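PDB 2W7R: microtubule-associated serine/threonine-protein kinase 4 from Homo sapiens, which phosphorylates serine and threonine residues of its substrates and, through its PDZ domain, probably binds C-terminal peptide tails of partner proteins. Local coordinates for residues Q3-H8 with I86-F91. Residues are numbered along the deposited sequence; the frame is centred on the assembly and turned at random.
Sequences QPIVIH and ITTTPF
Ile86 pairs with Ile5 through two backbone hydrogen bonds, Ile86 N to Ile5 O at 2.7 Å and Ile5 N to Ile86 O at 2.8 Å, making an antiparallel hydrogen-bonded pair. The side chains of both residues lie on one face of the sheet. There the CD1 methyl of Ile86 meets CD1 of Ile7 at 4.0 Å, the two chains slanting across one another; Phe16 touches both, and Ala49 of helix 45-49 packs on Ile5 and Ile7. This pairing joins the N-terminal and C-terminal strands of the PDZ domain, a characteristic feature of its fold: strand 5-8 forms an outer edge of the sheet, and strand 83-89 runs between it and strand 56-60. The backbone of Thr87 turns its bonds the other way, to Thr58 and His59 of strand 56-60, while CB of Pro4, which follows a cis peptide bond, lies 3.7 Å from Thr87 OG1. For Thr88 the partner is the side-chain amide of Gln3, not its backbone. Bent at chi2 (-54°), its chain turns the amide onto Thr88, whose N donates to Gln3 OE1 at 2.8 Å; the bond is nearly straight at the hydrogen (168°), although the donor sits above the amide carbonyl plane. Gln3 NE2 in turn gives a weak bond to Thr88 OG1 at 2.7 Å, bent to 129°, which with the first bond probably limits rotation of the amide.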
# COMPACT_ATOMS: atom_id res chain seq x y z
N GLN A 3 12.35 -12.14 7.23
CA GLN A 3 12.43 -12.41 5.80
C GLN A 3 13.28 -13.63 5.51
O GLN A 3 14.41 -13.73 5.98
CB GLN A 3 13.01 -11.20 5.06
CG GLN A 3 12.06 -10.02 5.02
CD GLN A 3 10.72 -10.39 4.44
OE1 GLN A 3 10.63 -11.16 3.48
NE2 GLN A 3 9.65 -9.86 5.03
N PRO A 4 12.73 -14.58 4.74
CA PRO A 4 11.38 -14.53 4.16
C PRO A 4 10.32 -14.96 5.16
O PRO A 4 10.66 -15.51 6.21
CB PRO A 4 11.45 -15.57 3.03
CG PRO A 4 12.89 -16.03 2.96
CD PRO A 4 13.46 -15.78 4.31
N ILE A 5 9.06 -14.70 4.85
CA ILE A 5 7.95 -15.18 5.66
C ILE A 5 7.67 -16.63 5.28
O ILE A 5 7.39 -16.92 4.12
CB ILE A 5 6.67 -14.37 5.42
CG1 ILE A 5 6.93 -12.87 5.58
CG2 ILE A 5 5.56 -14.83 6.37
CD1 ILE A 5 7.14 -12.43 7.00
N VAL A 6 7.76 -17.53 6.25
CA VAL A 6 7.48 -18.93 5.97
C VAL A 6 6.08 -19.29 6.44
O VAL A 6 5.75 -19.12 7.61
CB VAL A 6 8.52 -19.85 6.62
CG1 VAL A 6 8.21 -21.31 6.31
CG2 VAL A 6 9.92 -19.49 6.14
N ILE A 7 5.26 -19.78 5.52
CA ILE A 7 3.89 -20.12 5.86
C ILE A 7 3.69 -21.63 5.75
O ILE A 7 3.90 -22.22 4.69
CB ILE A 7 2.88 -19.39 4.95
CG1 ILE A 7 3.14 -17.88 4.96
CG2 ILE A 7 1.46 -19.69 5.40
CD1 ILE A 7 2.29 -17.10 3.97
N HIS A 8 3.29 -22.25 6.86
CA HIS A 8 2.99 -23.67 6.88
C HIS A 8 1.49 -23.88 6.80
O HIS A 8 0.75 -23.38 7.65
CB HIS A 8 3.51 -24.33 8.16
CG HIS A 8 4.98 -24.15 8.39
ND1 HIS A 8 5.91 -25.09 8.02
CD2 HIS A 8 5.68 -23.14 8.97
CE1 HIS A 8 7.12 -24.68 8.36
NE2 HIS A 8 7.00 -23.49 8.94
N ILE A 86 7.60 -16.52 1.41
CA ILE A 86 7.30 -15.28 0.70
C ILE A 86 8.22 -14.17 1.17
O ILE A 86 8.26 -13.83 2.35
CB ILE A 86 5.82 -14.86 0.89
CG1 ILE A 86 4.90 -15.98 0.40
CG2 ILE A 86 5.51 -13.56 0.14
CD1 ILE A 86 3.44 -15.60 0.41
N THR A 87 8.98 -13.60 0.23
CA THR A 87 9.85 -12.48 0.56
C THR A 87 9.08 -11.20 0.29
O THR A 87 8.51 -11.02 -0.78
CB THR A 87 11.13 -12.50 -0.28
OG1 THR A 87 11.76 -13.78 -0.17
CG2 THR A 87 12.09 -11.41 0.18
N THR A 88 9.06 -10.31 1.28
CA THR A 88 8.32 -9.07 1.17
C THR A 88 9.19 -7.87 1.48
O THR A 88 10.26 -8.00 2.09
CB THR A 88 7.11 -9.05 2.13
OG1 THR A 88 7.58 -9.03 3.49
CG2 THR A 88 6.23 -10.27 1.92
N THR A 89 8.73 -6.70 1.05
CA THR A 89 9.43 -5.45 1.32
C THR A 89 8.40 -4.36 1.66
O THR A 89 7.25 -4.44 1.22
CB THR A 89 10.27 -5.04 0.10
OG1 THR A 89 11.17 -3.99 0.46
CG2 THR A 89 9.37 -4.57 -1.04
N PRO A 90 8.81 -3.36 2.45
CA PRO A 90 7.87 -2.30 2.85
C PRO A 90 7.33 -1.51 1.66
O PRO A 90 8.06 -1.25 0.70
CB PRO A 90 8.74 -1.38 3.72
CG PRO A 90 9.86 -2.24 4.20
CD PRO A 90 10.12 -3.22 3.10
N PHE A 91 6.05 -1.14 1.72
CA PHE A 91 5.43 -0.34 0.67
C PHE A 91 5.44 1.13 1.10
O PHE A 91 4.45 1.68 1.59
CB PHE A 91 4.00 -0.86 0.39
CG PHE A 91 3.34 -0.24 -0.81
CD1 PHE A 91 4.04 0.56 -1.70
CD2 PHE A 91 2.00 -0.47 -1.06
CE1 PHE A 91 3.40 1.12 -2.81
CE2 PHE A 91 1.36 0.07 -2.16
CZ PHE A 91 2.06 0.88 -3.03